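Local structure of hydrophilic protein, virA protein (Chromobacterium violaceum, 3BO6) at residues 35-40 with 103-108; 94-99 with 132-137; 120-123 with 128-131. The protein probably acts as a phosphothreonine lyase, an effector enzyme that removes phosphate from phosphothreonine by beta-elimination rather than by hydrolysis. One frame throughout, in Å; residues are numbered along the deposited sequence.

Interaction 1: 35-40 with 103-108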
loop_
_atom_site.group_PDB
_atom_site.type_symbol
_atom_site.label_atom_id
_atom_site.label_comp_id
_atom_site.label_asym_id
_atom_site.label_seq_id
_atom_site.Cartn_x
_atom_site.Cartn_y
_atom_site.Cartn_z
ATOM N N LEU A 35 11.563 -14.678 -5.930
ATOM C CA LEU A 35 12.930 -14.972 -5.508
ATOM C C LEU A 35 13.905 -14.027 -6.235
ATOM O O LEU A 35 13.611 -13.574 -7.342
ATOM C CB LEU A 35 13.265 -16.423 -5.856
ATOM C CG LEU A 35 13.226 -16.847 -7.337
ATOM C CD1 LEU A 35 11.942 -16.404 -8.057
ATOM C CD2 LEU A 35 14.461 -16.374 -8.106
ATOM N N ASP A 36 15.039 -13.716 -5.623
ATOM C CA ASP A 36 16.070 -12.928 -6.306
ATOM C C ASP A 36 15.779 -11.427 -6.326
ATOM O O ASP A 36 16.312 -10.690 -7.157
ATOM C CB ASP A 36 16.282 -13.431 -7.740
ATOM C CG ASP A 36 17.373 -12.668 -8.467
ATOM O OD1 ASP A 36 18.439 -12.438 -7.861
ATOM O OD2 ASP A 36 17.159 -12.293 -9.639
ATOM N N ALA A 37 14.937 -10.978 -5.409
ATOM C CA ALA A 37 14.623 -9.560 -5.291
ATOM C C ALA A 37 15.810 -8.843 -4.651
ATOM O O ALA A 37 16.660 -9.495 -4.042
ATOM C CB ALA A 37 13.363 -9.380 -4.450
ATOM N N PRO A 38 15.879 -7.507 -4.781
ATOM C CA PRO A 38 16.942 -6.776 -4.090
ATOM C C PRO A 38 16.773 -6.911 -2.581
ATOM O O PRO A 38 15.659 -7.210 -2.113
ATOM C CB PRO A 38 16.688 -5.310 -4.498
ATOM C CG PRO A 38 15.825 -5.376 -5.693
ATOM C CD PRO A 38 15.005 -6.613 -5.558
ATOM N N ASP A 39 17.841 -6.709 -1.814
ATOM C CA ASP A 39 17.633 -6.482 -0.390
ATOM C C ASP A 39 17.536 -4.980 -0.125
ATOM O O ASP A 39 17.624 -4.171 -1.053
ATOM C CB ASP A 39 18.674 -7.199 0.495
ATOM C CG ASP A 39 20.080 -6.646 0.345
ATOM O OD1 ASP A 39 20.277 -5.642 -0.362
ATOM O OD2 ASP A 39 20.988 -7.251 0.952
ATOM N N TYR A 40 17.331 -4.611 1.134
ATOM C CA TYR A 40 17.059 -3.216 1.457
ATOM C C TYR A 40 18.233 -2.313 1.060
ATOM O O TYR A 40 18.050 -1.292 0.379
ATOM C CB TYR A 40 16.759 -3.073 2.947
ATOM C CG TYR A 40 16.462 -1.648 3.359
ATOM C CD1 TYR A 40 15.258 -1.052 3.047
ATOM C CD2 TYR A 40 17.398 -0.906 4.059
ATOM C CE1 TYR A 40 14.982 0.250 3.439
ATOM C CE2 TYR A 40 17.135 0.396 4.452
ATOM C CZ TYR A 40 15.931 0.967 4.135
ATOM O OH TYR A 40 15.671 2.274 4.507
ATOM N N LEU A 103 6.547 -10.592 -1.739
ATOM C CA LEU A 103 5.223 -10.089 -2.099
ATOM C C LEU A 103 5.298 -8.794 -2.915
ATOM O O LEU A 103 4.598 -8.639 -3.907
ATOM C CB LEU A 103 4.373 -9.863 -0.837
ATOM C CG LEU A 103 3.743 -11.142 -0.257
ATOM C CD1 LEU A 103 3.317 -10.952 1.201
ATOM C CD2 LEU A 103 2.582 -11.599 -1.121
ATOM N N LEU A 104 6.150 -7.863 -2.503
ATOM C CA LEU A 104 6.155 -6.555 -3.160
ATOM C C LEU A 104 6.684 -6.609 -4.593
ATOM O O LEU A 104 6.367 -5.739 -5.410
ATOM C CB LEU A 104 6.959 -5.544 -2.338
ATOM C CG LEU A 104 6.326 -5.127 -1.007
ATOM C CD1 LEU A 104 7.305 -4.292 -0.177
ATOM C CD2 LEU A 104 5.046 -4.339 -1.268
ATOM N N PHE A 105 7.517 -7.609 -4.894
ATOM C CA PHE A 105 8.023 -7.812 -6.253
ATOM C C PHE A 105 7.307 -8.947 -6.977
ATOM O O PHE A 105 7.717 -9.354 -8.055
ATOM C CB PHE A 105 9.539 -8.060 -6.244
ATOM C CG PHE A 105 10.350 -6.849 -5.893
ATOM C CD1 PHE A 105 10.813 -6.666 -4.601
ATOM C CD2 PHE A 105 10.669 -5.907 -6.865
ATOM C CE1 PHE A 105 11.559 -5.530 -4.258
ATOM C CE2 PHE A 105 11.411 -4.767 -6.533
ATOM C CZ PHE A 105 11.866 -4.589 -5.239
ATOM N N SER A 106 6.238 -9.469 -6.390
ATOM C CA SER A 106 5.557 -10.624 -6.977
ATOM C C SER A 106 4.902 -10.316 -8.320
ATOM O O SER A 106 4.270 -9.264 -8.483
ATOM C CB SER A 106 4.483 -11.137 -6.010
ATOM O OG SER A 106 3.677 -12.161 -6.603
ATOM N N VAL A 107 4.997 -11.260 -9.262
ATOM C CA VAL A 107 4.286 -11.157 -10.536
ATOM C C VAL A 107 2.767 -11.067 -10.306
ATOM O O VAL A 107 2.005 -10.587 -11.166
ATOM C CB VAL A 107 4.598 -12.374 -11.437
ATOM C CG1 VAL A 107 4.180 -13.670 -10.752
ATOM C CG2 VAL A 107 3.914 -12.236 -12.785
ATOM N N ASP A 108 2.323 -11.538 -9.143
ATOM C CA ASP A 108 0.908 -11.576 -8.808
ATOM C C ASP A 108 0.448 -10.412 -7.931
ATOM O O ASP A 108 -0.726 -10.323 -7.587
ATOM C CB ASP A 108 0.563 -12.908 -8.114
ATOM C CG ASP A 108 0.836 -14.122 -8.989
ATOM O OD1 ASP A 108 0.528 -14.086 -10.203
ATOM O OD2 ASP A 108 1.371 -15.111 -8.454
#

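Interaction 2: 94-99 with 132-137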
loop_
_atom_site.group_PDB
_atom_site.type_symbol
_atom_site.label_atom_id
_atom_site.label_comp_id
_atom_site.label_asym_id
_atom_site.label_seq_id
_atom_site.Cartn_x
_atom_site.Cartn_y
_atom_site.Cartn_z
ATOM N N PRO A 94 15.009 -2.750 7.514
ATOM C CA PRO A 94 15.649 -3.679 6.578
ATOM C C PRO A 94 15.103 -5.109 6.697
ATOM O O PRO A 94 14.923 -5.772 5.676
ATOM C CB PRO A 94 17.138 -3.607 6.972
ATOM C CG PRO A 94 17.287 -2.269 7.552
ATOM C CD PRO A 94 16.001 -2.016 8.313
ATOM N N GLN A 95 14.847 -5.580 7.919
ATOM C CA GLN A 95 14.265 -6.901 8.121
ATOM C C GLN A 95 12.840 -6.989 7.567
ATOM O O GLN A 95 12.442 -8.014 7.015
ATOM C CB GLN A 95 14.247 -7.272 9.611
ATOM C CG GLN A 95 15.601 -7.379 10.260
ATOM C CD GLN A 95 15.993 -6.112 10.989
ATOM O OE1 GLN A 95 16.044 -5.033 10.404
ATOM N NE2 GLN A 95 16.273 -6.239 12.283
ATOM N N ALA A 96 12.055 -5.921 7.723
ATOM C CA ALA A 96 10.705 -5.884 7.167
ATOM C C ALA A 96 10.754 -5.931 5.648
ATOM O O ALA A 96 9.984 -6.651 5.014
ATOM C CB ALA A 96 9.961 -4.650 7.638
ATOM N N PHE A 97 11.679 -5.176 5.068
ATOM C CA PHE A 97 11.856 -5.211 3.624
ATOM C C PHE A 97 12.163 -6.646 3.152
ATOM O O PHE A 97 11.591 -7.133 2.165
ATOM C CB PHE A 97 12.971 -4.237 3.202
ATOM C CG PHE A 97 13.106 -4.086 1.709
ATOM C CD1 PHE A 97 12.516 -3.015 1.062
ATOM C CD2 PHE A 97 13.836 -5.010 0.963
ATOM C CE1 PHE A 97 12.632 -2.869 -0.308
ATOM C CE2 PHE A 97 13.961 -4.869 -0.422
ATOM C CZ PHE A 97 13.368 -3.792 -1.054
ATOM N N GLN A 98 13.074 -7.337 3.837
ATOM C CA GLN A 98 13.408 -8.719 3.479
ATOM C C GLN A 98 12.191 -9.630 3.585
ATOM O O GLN A 98 11.986 -10.532 2.770
ATOM C CB GLN A 98 14.528 -9.262 4.374
ATOM C CG GLN A 98 14.895 -10.709 4.083
ATOM C CD GLN A 98 15.718 -10.864 2.814
ATOM O OE1 GLN A 98 16.118 -9.877 2.192
ATOM N NE2 GLN A 98 15.981 -12.111 2.428
ATOM N N ALA A 99 11.370 -9.407 4.609
ATOM C CA ALA A 99 10.180 -10.238 4.808
ATOM C C ALA A 99 9.109 -9.999 3.736
ATOM O O ALA A 99 8.357 -10.903 3.403
ATOM C CB ALA A 99 9.582 -10.018 6.206
ATOM N N ALA A 132 4.937 3.911 9.114
ATOM C CA ALA A 132 4.646 4.239 7.724
ATOM C C ALA A 132 5.900 4.275 6.853
ATOM O O ALA A 132 6.067 5.174 6.022
ATOM C CB ALA A 132 3.901 5.576 7.632
ATOM N N GLN A 133 6.777 3.291 7.049
ATOM C CA GLN A 133 8.021 3.229 6.287
ATOM C C GLN A 133 7.822 2.636 4.897
ATOM O O GLN A 133 8.715 2.719 4.047
ATOM C CB GLN A 133 9.098 2.464 7.050
ATOM C CG GLN A 133 9.371 3.047 8.428
ATOM C CD GLN A 133 8.676 2.299 9.546
ATOM O OE1 GLN A 133 7.721 1.548 9.318
ATOM N NE2 GLN A 133 9.135 2.506 10.775
ATOM N N PHE A 134 6.669 2.017 4.657
ATOM C CA PHE A 134 6.302 1.594 3.307
ATOM C C PHE A 134 5.020 2.297 2.912
ATOM O O PHE A 134 4.097 2.400 3.726
ATOM C CB PHE A 134 6.046 0.076 3.226
ATOM C CG PHE A 134 7.232 -0.779 3.612
ATOM C CD1 PHE A 134 7.953 -1.467 2.648
ATOM C CD2 PHE A 134 7.592 -0.911 4.941
ATOM C CE1 PHE A 134 9.050 -2.262 3.015
ATOM C CE2 PHE A 134 8.682 -1.688 5.305
ATOM C CZ PHE A 134 9.394 -2.363 4.346
ATOM N N THR A 135 4.959 2.781 1.679
ATOM C CA THR A 135 3.744 3.366 1.124
ATOM C C THR A 135 3.372 2.598 -0.138
ATOM O O THR A 135 4.199 2.436 -1.024
ATOM C CB THR A 135 3.980 4.842 0.793
ATOM O OG1 THR A 135 4.345 5.545 1.992
ATOM C CG2 THR A 135 2.715 5.460 0.197
ATOM N N LEU A 136 2.140 2.098 -0.193
ATOM C CA LEU A 136 1.636 1.330 -1.330
ATOM C C LEU A 136 0.544 2.125 -2.020
ATOM O O LEU A 136 -0.431 2.526 -1.370
ATOM C CB LEU A 136 1.020 0.002 -0.857
ATOM C CG LEU A 136 1.775 -0.852 0.158
ATOM C CD1 LEU A 136 0.945 -2.070 0.544
ATOM C CD2 LEU A 136 3.100 -1.293 -0.422
ATOM N N TYR A 137 0.678 2.335 -3.325
ATOM C CA TYR A 137 -0.303 3.090 -4.098
ATOM C C TYR A 137 -1.252 2.154 -4.819
ATOM O O TYR A 137 -0.825 1.341 -5.644
ATOM C CB TYR A 137 0.409 4.002 -5.099
ATOM C CG TYR A 137 1.337 4.984 -4.429
ATOM C CD1 TYR A 137 0.882 6.211 -3.984
ATOM C CD2 TYR A 137 2.658 4.663 -4.208
ATOM C CE1 TYR A 137 1.758 7.119 -3.369
ATOM C CE2 TYR A 137 3.521 5.538 -3.600
ATOM C CZ TYR A 137 3.079 6.752 -3.172
ATOM O OH TYR A 137 4.009 7.576 -2.573
#

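Interaction 3: 120-123 with 128-131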
loop_
_atom_site.group_PDB
_atom_site.type_symbol
_atom_site.label_atom_id
_atom_site.label_comp_id
_atom_site.label_asym_id
_atom_site.label_seq_id
_atom_site.Cartn_x
_atom_site.Cartn_y
_atom_site.Cartn_z
ATOM N N GLU A 120 18.603 5.881 6.315
ATOM C CA GLU A 120 19.852 6.624 6.487
ATOM C C GLU A 120 19.689 8.124 6.243
ATOM O O GLU A 120 20.523 8.925 6.678
ATOM C CB GLU A 120 20.930 6.056 5.564
ATOM C CG GLU A 120 21.231 4.598 5.817
ATOM C CD GLU A 120 21.735 4.349 7.224
ATOM O OE1 GLU A 120 21.339 3.326 7.820
ATOM O OE2 GLU A 120 22.524 5.178 7.734
ATOM N N ARG A 121 18.626 8.512 5.553
ATOM C CA ARG A 121 18.434 9.919 5.194
ATOM C C ARG A 121 17.275 10.567 5.948
ATOM O O ARG A 121 17.279 11.776 6.185
ATOM C CB ARG A 121 18.174 10.048 3.689
ATOM C CG ARG A 121 19.294 9.534 2.798
ATOM C CD ARG A 121 20.531 10.411 2.869
ATOM N NE ARG A 121 21.542 9.876 3.778
ATOM C CZ ARG A 121 22.634 9.226 3.383
ATOM N NH1 ARG A 121 23.502 8.776 4.280
ATOM N NH2 ARG A 121 22.864 9.026 2.092
ATOM N N VAL A 122 16.256 9.788 6.289
ATOM C CA VAL A 122 15.063 10.346 6.905
ATOM C C VAL A 122 15.350 10.992 8.277
ATOM O O VAL A 122 16.276 10.598 9.014
ATOM C CB VAL A 122 13.979 9.239 7.036
ATOM C CG1 VAL A 122 14.357 8.263 8.157
ATOM C CG2 VAL A 122 12.600 9.851 7.271
ATOM N N ASP A 123 14.550 12.008 8.599
ATOM C CA ASP A 123 14.462 12.535 9.959
ATOM C C ASP A 123 13.973 11.383 10.843
ATOM O O ASP A 123 12.907 10.827 10.599
ATOM C CB ASP A 123 13.465 13.700 9.923
ATOM C CG ASP A 123 12.916 14.095 11.292
ATOM O OD1 ASP A 123 13.402 13.642 12.346
ATOM O OD2 ASP A 123 11.953 14.895 11.295
ATOM N N VAL A 128 7.168 9.060 8.844
ATOM C CA VAL A 128 7.516 7.961 7.937
ATOM C C VAL A 128 8.823 7.267 8.353
ATOM O O VAL A 128 9.342 6.427 7.627
ATOM C CB VAL A 128 7.573 8.381 6.444
ATOM C CG1 VAL A 128 6.236 8.979 5.972
ATOM C CG2 VAL A 128 8.738 9.335 6.168
ATOM N N ALA A 129 9.290 7.570 9.563
ATOM C CA ALA A 129 10.433 6.892 10.152
ATOM C C ALA A 129 10.031 6.018 11.337
ATOM O O ALA A 129 10.523 4.902 11.476
ATOM C CB ALA A 129 11.486 7.910 10.584
ATOM N N VAL A 130 9.152 6.529 12.205
ATOM C CA VAL A 130 8.710 5.761 13.372
ATOM C C VAL A 130 7.605 4.769 13.016
ATOM O O VAL A 130 7.274 3.867 13.796
ATOM C CB VAL A 130 8.267 6.683 14.526
ATOM C CG1 VAL A 130 9.444 7.539 14.982
ATOM C CG2 VAL A 130 7.054 7.547 14.116
ATOM N N GLY A 131 7.042 4.958 11.833
ATOM C CA GLY A 131 6.087 4.034 11.238
ATOM C C GLY A 131 5.963 4.433 9.783
ATOM O O GLY A 131 6.782 5.203 9.270
#

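Interaction 1: 35-40 with 103-108
Ala37 and Pro38 pack on the ring of Phe105 through a proline-aromatic CH-pi contact, which joins the loop ahead of helix 40-44 to the turn where helix 93-104 ends in this alpha/beta fold. Phe105 is the first residue to leave helical geometry. Its chi1 of -70° sets CG anti to its own carbonyl carbon and beside the backbone N, and the ring thereby extends toward the loop. Ala37 directs its methyl at the near part of the ring, with CB 3.7 Å from Phe105 CD1; its short side chain lets the backbone come close. Pro38 lies over one face at the far end of the ring, its CD 3.7 Å from Phe105 CZ. The CH bonds at CD, next to the ring nitrogen and slightly polarised by it, suit the electron-rich face of an aromatic ring. Trp114 meets the Phe105 ring edge-to-face, and Leu57 of strand 55-59 touches both Pro38 and Phe105. Just beyond the helix, Ser106 forms an ST turn: its OG accepts a bond from Asp108 N at 2.9 Å and is also hydrogen-bonded to Arg32 O. The CH-pi contact itself is off-centre: Pro38 CD stands 4.0 Å from the centroid of the Phe105 ring, displaced toward the rim beside CZ.

Interaction 2: 94-99 with 132-137
Phe97 places CG anti to its backbone N (chi1 -173°), whereas Phe134 has CG anti to its carbonyl carbon (chi1 -60°), and these two choices bring a helix ring and a strand ring together, their side chains crossing at about a right angle. Phe134 extends from strand 134-137 to helix 93-104 and enters with its outer edge first. Its CZ lies 3.8 Å from Phe97 CA, which sits in the plane of the ring, and 3.7 Å from Phe97 N. One side of the leading edge is taken by Ala96, whose CB is 4.0 Å from Phe134 CE2. The other meets the neighbouring ring, with Phe134 CE1 4.0 Å from Phe97 CD1. Alanine suits its place because a lone methyl lets the phenyl edge reach the helix backbone. At the start of the strand, a classic beta bulge sets Gln133 and Phe134 side by side opposite Ile86 of strand 82-86. Ile86, Val116 and Leu104 also touch Phe134, while Trp114 packs on Phe97, continuing the apolar layer between helix and sheet. Phe97 N approaches near the ring plane rather than over a face, a position unsuited to an N-H-pi bond. With all three touching residues buried and only carbon surfaces meeting between their side chains, cohesion here probably comes mainly from dispersion and the exclusion of water.

Interaction 3: 120-123 with 128-131
Between Val122-Asp123 and Val128-Ala129 there is no aromatic ring to offer faces; the flat group that touches across is the peptide carbonyl of Asp123, whose O meets the methyl CB of Ala129 at 3.2 Å. That is a close packing contact. The alanine side chain ends at this carbon, which meets the carbonyl oxygen and both branches of Val122, so a single methyl fills the place. The other flat group, the Asp123 carboxylate, stays with its own limb of the loop: its OD1 accepts from Gln125 N, two residues on, as in an Asx turn.

The apolar part of the contact rests on Val122, whose side chain straddles the Ala129 methyl. Its CG1 lies 3.8 Å from Ala129 CB, and its CG2 is only slightly farther from the same atom. Because chi1 is 73°, CG1 sits between the backbone N and the carbonyl carbon while CG2 stands anti to the N, and that second branch also reaches Val128, the two CG2 atoms being 4.0 Å apart. Beta-branched valine thus serves two partners from one short side chain.

The bonds of Val128 O to Thr117 OG1 and of Ala129 O to Gln133 NE2 tie the returning limb to the last residue of strand 113-117 and to Gln133 just ahead of strand 134-137. The contact pinches the connection between these adjacent antiparallel strands, and Glu120 and Arg121 carry its outgoing limb against Arg44 of helix 40-44.

In the fold
From the N terminus, the chain runs through helices 7-14 and 16-24 to residues 35-40, then helix 40-44, four strands of the sheet and helix 93-104 before interaction 1 closes this long loop at the helix end. Interaction 2 opens within that loop, on the same helix, and closes beyond it at strand 134-137, so the two cross. They also touch: the Phe97 ring packs against the backbone of Pro38 to Tyr40, and Leu104 meets Leu136. Interaction 3 is nested inside interaction 2, closing the short loop 124-127 within the connection between strands 113-117 and 134-137. Helix 93-104 is thus fastened both to the loop before helix 40-44 and to 134-137, an inner strand of the sheet.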